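Side-chain contacts in putative amidohydrolase (Unidentified, PDB 3MKV), which probably hydrolyses dipeptides ending in proline, as a zinc-dependent prolidase of the amidohydrolase superfamily: residues A[213-216]-A[217-220]; A[297-300]-A[301-304]; A[235-238]-A[239-242]; A[70-74]-A[75-79]. All blocks are in the same frame, centred on the assembly; numbering follows the deposited sequence.

Contact 1 of 4, residues A[213-216]-A[217-220]; sequences SEDE and IRAI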
# COMPACT_ATOMS: atom_id res chain seq x y z
N SER A 213 23.58 0.71 16.45
CA SER A 213 23.60 0.48 17.89
C SER A 213 24.22 -0.88 18.16
O SER A 213 24.30 -1.72 17.27
CB SER A 213 22.17 0.48 18.43
OG SER A 213 21.44 -0.63 17.94
N GLU A 214 24.63 -1.11 19.40
CA GLU A 214 25.19 -2.39 19.82
C GLU A 214 24.17 -3.54 19.78
O GLU A 214 24.54 -4.70 19.60
CB GLU A 214 25.77 -2.25 21.22
CG GLU A 214 26.87 -1.19 21.29
CD GLU A 214 27.63 -1.24 22.59
OE1 GLU A 214 28.34 -0.26 22.89
OE2 GLU A 214 27.51 -2.26 23.31
N ASP A 215 22.90 -3.20 19.95
CA ASP A 215 21.82 -4.16 19.79
C ASP A 215 21.71 -4.67 18.36
O ASP A 215 21.46 -5.86 18.13
CB ASP A 215 20.49 -3.51 20.19
CG ASP A 215 20.28 -3.46 21.69
OD1 ASP A 215 20.57 -4.46 22.38
OD2 ASP A 215 19.80 -2.41 22.18
N GLU A 216 21.86 -3.76 17.39
CA GLU A 216 21.84 -4.16 15.98
C GLU A 216 23.06 -5.01 15.64
O GLU A 216 22.92 -6.11 15.12
CB GLU A 216 21.72 -2.95 15.04
CG GLU A 216 20.34 -2.28 15.03
CD GLU A 216 20.42 -0.79 14.71
OE1 GLU A 216 19.69 -0.31 13.81
OE2 GLU A 216 21.23 -0.10 15.36
N ILE A 217 24.25 -4.53 15.97
CA ILE A 217 25.48 -5.27 15.67
C ILE A 217 25.41 -6.69 16.22
O ILE A 217 25.67 -7.65 15.50
CB ILE A 217 26.73 -4.58 16.23
CG1 ILE A 217 26.94 -3.22 15.58
CG2 ILE A 217 27.98 -5.47 16.04
CD1 ILE A 217 28.16 -2.46 16.13
N ARG A 218 25.07 -6.81 17.50
CA ARG A 218 24.96 -8.12 18.14
C ARG A 218 23.89 -9.01 17.47
O ARG A 218 24.08 -10.21 17.35
CB ARG A 218 24.71 -7.99 19.64
CG ARG A 218 25.84 -7.29 20.40
CD ARG A 218 25.72 -7.45 21.92
NE ARG A 218 24.83 -6.45 22.51
CZ ARG A 218 25.25 -5.34 23.12
NH1 ARG A 218 26.55 -5.09 23.25
NH2 ARG A 218 24.36 -4.49 23.60
N ALA A 219 22.77 -8.42 17.05
CA ALA A 219 21.79 -9.21 16.29
C ALA A 219 22.37 -9.70 14.96
O ALA A 219 22.17 -10.85 14.58
CB ALA A 219 20.51 -8.42 16.04
N ILE A 220 23.09 -8.82 14.27
CA ILE A 220 23.70 -9.17 12.98
C ILE A 220 24.74 -10.28 13.13
O ILE A 220 24.72 -11.26 12.38
CB ILE A 220 24.31 -7.92 12.27
CG1 ILE A 220 23.22 -6.95 11.83
CG2 ILE A 220 25.09 -8.34 11.04
CD1 ILE A 220 23.68 -5.50 11.62

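Contact 2 of 4, residues A[297-300]-A[301-304]; sequences IAKI and ADVH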
# COMPACT_ATOMS: atom_id res chain seq x y z
N ILE A 297 35.63 14.06 -1.42
CA ILE A 297 36.98 14.60 -1.58
C ILE A 297 37.44 15.27 -0.29
O ILE A 297 38.61 15.16 0.10
CB ILE A 297 37.03 15.62 -2.74
CG1 ILE A 297 36.85 14.90 -4.09
CG2 ILE A 297 38.35 16.39 -2.70
CD1 ILE A 297 36.56 15.84 -5.23
N ALA A 298 36.51 15.96 0.36
CA ALA A 298 36.79 16.67 1.60
C ALA A 298 37.08 15.71 2.76
O ALA A 298 37.63 16.12 3.78
CB ALA A 298 35.63 17.59 1.94
N LYS A 299 36.72 14.44 2.60
CA LYS A 299 36.82 13.49 3.70
C LYS A 299 38.11 12.66 3.72
O LYS A 299 38.46 12.05 4.73
CB LYS A 299 35.58 12.59 3.76
CG LYS A 299 34.37 13.29 4.36
CD LYS A 299 33.20 12.36 4.53
CE LYS A 299 32.57 12.02 3.19
NZ LYS A 299 31.47 11.01 3.33
N ILE A 300 38.83 12.65 2.60
CA ILE A 300 40.04 11.83 2.47
C ILE A 300 41.10 12.14 3.54
O ILE A 300 41.59 11.24 4.22
CB ILE A 300 40.66 11.98 1.07
CG1 ILE A 300 39.60 11.70 -0.00
CG2 ILE A 300 41.85 11.05 0.91
CD1 ILE A 300 40.06 11.98 -1.42
N ALA A 301 41.44 13.42 3.67
CA ALA A 301 42.55 13.84 4.52
C ALA A 301 42.40 13.34 5.95
O ALA A 301 43.39 13.14 6.67
CB ALA A 301 42.70 15.36 4.49
N ASP A 302 41.15 13.13 6.36
CA ASP A 302 40.84 12.69 7.72
C ASP A 302 41.62 11.42 8.10
O ASP A 302 42.17 11.34 9.20
CB ASP A 302 39.34 12.43 7.87
CG ASP A 302 38.50 13.70 7.73
OD1 ASP A 302 37.28 13.57 7.45
OD2 ASP A 302 39.04 14.81 7.88
N VAL A 303 41.66 10.46 7.19
CA VAL A 303 42.21 9.14 7.48
C VAL A 303 43.50 8.81 6.72
O VAL A 303 44.29 7.98 7.15
CB VAL A 303 41.17 8.01 7.21
CG1 VAL A 303 39.88 8.29 7.94
CG2 VAL A 303 40.92 7.85 5.72
N HIS A 304 43.70 9.47 5.59
CA HIS A 304 44.78 9.12 4.67
C HIS A 304 46.19 9.11 5.28
O HIS A 304 46.95 8.17 5.06
CB HIS A 304 44.72 10.03 3.44
CG HIS A 304 45.85 9.83 2.48
ND1 HIS A 304 46.20 10.78 1.54
CD2 HIS A 304 46.72 8.80 2.33
CE1 HIS A 304 47.23 10.33 0.84
NE2 HIS A 304 47.56 9.14 1.30
O HOH W 1 40.22 15.84 2.11

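Contact 3 of 4, residues A[235-238]-A[239-242]; sequences AYTP and AAIA. With SO4 (sulfate ion), chain K.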
# COMPACT_ATOMS: atom_id res chain seq x y z
N ALA A 235 35.17 0.28 9.90
CA ALA A 235 35.32 1.10 11.12
C ALA A 235 36.68 1.80 11.15
O ALA A 235 37.71 1.17 10.93
CB ALA A 235 35.13 0.25 12.37
N TYR A 236 36.69 3.10 11.44
CA TYR A 236 37.94 3.87 11.46
C TYR A 236 38.51 4.19 12.85
O TYR A 236 39.71 3.98 13.09
CB TYR A 236 37.78 5.16 10.66
CG TYR A 236 37.77 4.98 9.16
CD1 TYR A 236 38.81 4.31 8.53
CD2 TYR A 236 36.75 5.49 8.38
CE1 TYR A 236 38.82 4.14 7.16
CE2 TYR A 236 36.75 5.33 7.01
CZ TYR A 236 37.78 4.65 6.40
OH TYR A 236 37.79 4.48 5.03
N THR A 237 37.68 4.70 13.76
CA THR A 237 38.15 5.21 15.06
C THR A 237 38.18 4.18 16.19
O THR A 237 37.45 3.19 16.18
CB THR A 237 37.30 6.39 15.55
OG1 THR A 237 35.96 5.94 15.81
CG2 THR A 237 37.27 7.51 14.52
N PRO A 238 39.03 4.43 17.19
CA PRO A 238 39.10 3.51 18.33
C PRO A 238 37.71 3.19 18.89
O PRO A 238 37.37 2.03 19.05
CB PRO A 238 39.95 4.28 19.35
CG PRO A 238 40.84 5.18 18.49
CD PRO A 238 39.97 5.57 17.32
N ALA A 239 36.93 4.21 19.20
CA ALA A 239 35.58 4.01 19.74
C ALA A 239 34.74 3.06 18.87
O ALA A 239 34.11 2.14 19.38
CB ALA A 239 34.88 5.34 19.90
N ALA A 240 34.74 3.30 17.56
CA ALA A 240 33.96 2.49 16.62
C ALA A 240 34.54 1.09 16.43
O ALA A 240 33.82 0.09 16.39
CB ALA A 240 33.84 3.22 15.30
N ILE A 241 35.86 1.01 16.32
CA ILE A 241 36.52 -0.28 16.27
C ILE A 241 36.23 -1.10 17.52
O ILE A 241 35.87 -2.28 17.44
CB ILE A 241 38.02 -0.10 16.13
CG1 ILE A 241 38.33 0.59 14.80
CG2 ILE A 241 38.71 -1.44 16.28
CD1 ILE A 241 39.79 0.99 14.63
N ALA A 242 36.38 -0.48 18.68
CA ALA A 242 36.22 -1.16 19.96
C ALA A 242 34.82 -1.75 20.17
O ALA A 242 34.68 -2.89 20.62
CB ALA A 242 36.59 -0.22 21.12
S SO4 K . 35.62 4.72 2.39
O1 SO4 K . 37.00 4.71 1.90
O2 SO4 K . 35.59 5.29 3.74
O3 SO4 K . 34.80 5.55 1.50
O4 SO4 K . 35.11 3.35 2.43

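Contact 4 of 4, residues A[70-74]-A[75-79]; sequences AIEFN and LPRVA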
# COMPACT_ATOMS: atom_id res chain seq x y z
N ALA A 70 32.28 -1.88 -8.14
CA ALA A 70 32.63 -0.47 -7.99
C ALA A 70 33.33 -0.02 -9.25
O ALA A 70 34.54 0.21 -9.26
CB ALA A 70 33.52 -0.27 -6.79
N ILE A 71 32.55 0.11 -10.32
CA ILE A 71 33.07 0.36 -11.66
C ILE A 71 33.41 1.83 -11.89
O ILE A 71 34.00 2.18 -12.91
CB ILE A 71 32.10 -0.11 -12.77
CG1 ILE A 71 30.77 0.64 -12.68
CG2 ILE A 71 31.86 -1.61 -12.69
CD1 ILE A 71 29.87 0.42 -13.90
N GLU A 72 33.02 2.69 -10.94
CA GLU A 72 33.50 4.07 -10.93
C GLU A 72 33.58 4.66 -9.53
O GLU A 72 33.12 4.06 -8.57
CB GLU A 72 32.70 4.98 -11.88
CG GLU A 72 31.39 4.43 -12.40
CD GLU A 72 30.61 5.47 -13.21
OE1 GLU A 72 30.13 5.15 -14.32
OE2 GLU A 72 30.51 6.63 -12.73
N PHE A 73 34.19 5.84 -9.43
CA PHE A 73 34.36 6.55 -8.16
C PHE A 73 33.05 7.04 -7.52
O PHE A 73 32.97 7.20 -6.30
CB PHE A 73 35.32 7.74 -8.32
CG PHE A 73 36.78 7.36 -8.39
CD1 PHE A 73 37.42 7.19 -9.61
CD2 PHE A 73 37.52 7.17 -7.22
CE1 PHE A 73 38.76 6.83 -9.67
CE2 PHE A 73 38.86 6.82 -7.27
CZ PHE A 73 39.48 6.65 -8.50
N ASN A 74 32.02 7.29 -8.33
CA ASN A 74 30.74 7.75 -7.81
C ASN A 74 29.75 6.58 -7.60
O ASN A 74 29.04 6.16 -8.53
CB ASN A 74 30.15 8.82 -8.73
CG ASN A 74 28.84 9.40 -8.21
OD1 ASN A 74 28.32 8.97 -7.17
ND2 ASN A 74 28.29 10.37 -8.93
N LEU A 75 29.71 6.08 -6.38
CA LEU A 75 28.98 4.87 -6.06
C LEU A 75 27.47 5.05 -6.11
O LEU A 75 26.75 4.20 -6.64
CB LEU A 75 29.43 4.34 -4.70
CG LEU A 75 30.94 4.03 -4.67
CD1 LEU A 75 31.37 3.49 -3.31
CD2 LEU A 75 31.30 3.05 -5.77
N PRO A 76 26.97 6.18 -5.58
CA PRO A 76 25.54 6.41 -5.69
C PRO A 76 25.12 6.35 -7.14
O PRO A 76 24.07 5.80 -7.47
CB PRO A 76 25.36 7.82 -5.14
CG PRO A 76 26.52 8.01 -4.21
CD PRO A 76 27.66 7.28 -4.89
N ARG A 77 25.92 6.93 -8.02
CA ARG A 77 25.58 6.91 -9.43
C ARG A 77 25.62 5.50 -10.01
O ARG A 77 24.81 5.15 -10.88
CB ARG A 77 26.46 7.85 -10.26
CG ARG A 77 26.13 7.74 -11.75
CD ARG A 77 26.95 8.68 -12.62
NE ARG A 77 26.55 8.55 -14.02
CZ ARG A 77 27.20 7.82 -14.93
NH1 ARG A 77 28.31 7.17 -14.60
NH2 ARG A 77 26.75 7.77 -16.18
N VAL A 78 26.54 4.67 -9.52
CA VAL A 78 26.66 3.30 -10.02
C VAL A 78 25.40 2.45 -9.77
O VAL A 78 25.09 1.56 -10.56
CB VAL A 78 27.93 2.59 -9.48
CG1 VAL A 78 28.04 1.19 -10.03
CG2 VAL A 78 29.20 3.39 -9.84
N ALA A 79 24.65 2.76 -8.72
CA ALA A 79 23.46 1.97 -8.40
C ALA A 79 22.27 2.29 -9.30
O ALA A 79 21.31 1.53 -9.36
CB ALA A 79 23.07 2.13 -6.93
O HOH W 2 28.75 6.35 -17.20
O HOH W 3 31.18 7.92 -4.24

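Contact 1 of 4, residues A[213-216]-A[217-220]
R218 reaches back one helical turn to E214. CB lies 3.3 Å from E214 O, and CG passes still nearer the same carbonyl oxygen, which also accepts the R218 backbone N-H. The chain then bends about CG-CD (chi3 -85°), which turns the guanidinium back over the first turn, with E214 O against one face, offset toward the rim. NE stays close to that oxygen, but its angle is too poor for a hydrogen bond. At the tip, NH1 and NH2 each lie 3.6 Å from E214 CB, and NH1 closes a salt bridge to E214 OE2 at 3.0 Å. The carboxylate uses its anti lone pair, and its plane stands 78° from that of the guanidinium; OE2 is tilted out of the guanidinium plane, so the pair meets through a single bent N-H bond rather than as a flat two-pronged fork. NH2 faces D215 OD1 near the guanidinium plane in a long salt bridge of 4.0 Å, so the charge is probably met mainly by E214, with D215 a distant second partner. At the helix start, E216 OE2 accepts from both S213 N, at 2.7 Å, and S213 OG, while E216 N bonds to S213 OG at 3.2 Å. E216 OE1 has partners too, G173 N and R182 of the second subunit. S213 and E216 thus form a capping box that starts helix 214-225, with an i to i+4 salt bridge along its first turn.

Contact 2 of 4, residues A[297-300]-A[301-304]
I297 joins the following segment through water: its carbonyl O accepts from a water at 2.7 Å, and that water in turn accepts from A301 N at 3.1 Å. The bridge takes the place of a direct helical bond between I297 O and A301 N. At K299 backbone and side chain part company. The carbonyl O takes a weak bond from D302 N at 3.3 Å, and D302 CB and CG pack against the same oxygen; CG of D302 sits beside its own backbone N (chi1 -65°), which brings OD1 back alongside K299. The lysine chain instead runs off to another part of the fold, where NZ is gripped by the carbonyl oxygens of G199, S202 and D205. I300 O accepts both V303 N and H304 N, each at 3.1 Å, the latter nearly head-on (C=O...N 160°) and the former from above the carbonyl plane. The side chains of I300 and H304 lie side by side and point the same way, I300 CG2 4.0 Å from H304 CB. Both lean on helix 277-286, I300 on L283 and H304 on Y280 and A284. With its mixture of i+3 and i+4 bonds and a water bridging I297 O and A301 N at its start, this is a short, weakly bonded helical turn in the run of helices between 277-286 and 307-317 of the amidohydrolase barrel.

Contact 3 of 4, residues A[235-238]-A[239-242]
A capped helix start in a beta-alpha unit of the amidohydrolase barrel is built here: strand 232-235 ends, Y236 turns toward the metal site, and T237 is the N-cap of helix 238-246. T237 OG1 occupies the position between its backbone N and carbonyl carbon (chi1 65°), from which it takes a weak bond from A240 N at 3.4 Å and lies against A240 CB. T237 O receives I241 N at 2.7 Å, almost straight at both ends, and P238 O receives A242 N at the same 2.7 Å. I241 doubles back over the cap: CG1 passes 3.1 Å from T237 O, CD1 meets Y236 O at 3.4 Å, and CG1 also touches A235 CB at 4.0 Å. Y236 OH donates to sulfate O2 at 2.7 Å, the oxygen lying at the ring edge, in plane, and is also hydrogen-bonded to Y280 OH. The sulfate, probably from the crystallisation liquor, is also held by V200 N, A201 N and H142 NE2. Y236 meets the zinc ligands H234 edge-to-face and H254 with planes at about 30°. P238, I241 and A242 pack on helix 260-269, while A235 pairs through its backbone with G255, just beyond strand 251-254.

Contact 4 of 4, residues A[70-74]-A[75-79]
R77 CG stands anti to its backbone N (chi1 177°) and the chain stays extended to NE, carrying the guanidinium back along the preceding loop to E72. There NH1 faces both carboxylate oxygens, OE1 at 2.7 Å in a salt bridge and OE2 at 2.9 Å, with the carboxylate carbon at the guanidinium edge, in plane, and the two flat groups turned 38° apart. A water accepts from R77 NH2 at 2.7 Å and donates weakly to E72 OE1, which also bridges to R89, so OE1 is paired with two arginines. N74 has the like first torsion (chi1 -177°), which folds its amide over the start of helix 75-78. As the N-cap residue it accepts R77 N on OD1 at 3.3 Å, the donor standing well above the amide plane, and OD1 also lies close over P76 CD. ND2 lies 3.4 Å from R77 CB. The N74 backbone O takes V78 N at 3.1 Å, completing the first turn. V78 CG1 touches I71 CG1 at 3.8 Å, V78 CG2 packs on the E72 chain, and L75 CD2 reaches A70 CB at 4.1 Å. I71 also packs on R89 and I93 of helix 83-99.

In the fold
Contacts 2 and 3 are the pair that touch: V303 CG1 packs on Y236 CG at 4.1 Å, and Y236 OH and V303 both reach Y280, so the helical turn of contact 2 packs against the tyrosine of contact 3 beside the zinc site. The Y236 side chain lies about 5 Å from a zinc ion, L75 of contact 4 about 7 Å and V303 about 10 Å. Contact 4 follows shortly after the zinc ligands H65 and H67, at the end of strand 65-66, and its nearest atoms are about 8 Å from contact 2 and 11 Å from contact 3. Contact 1, whose centre is 15 Å from that of contact 3, instead meets a second subunit.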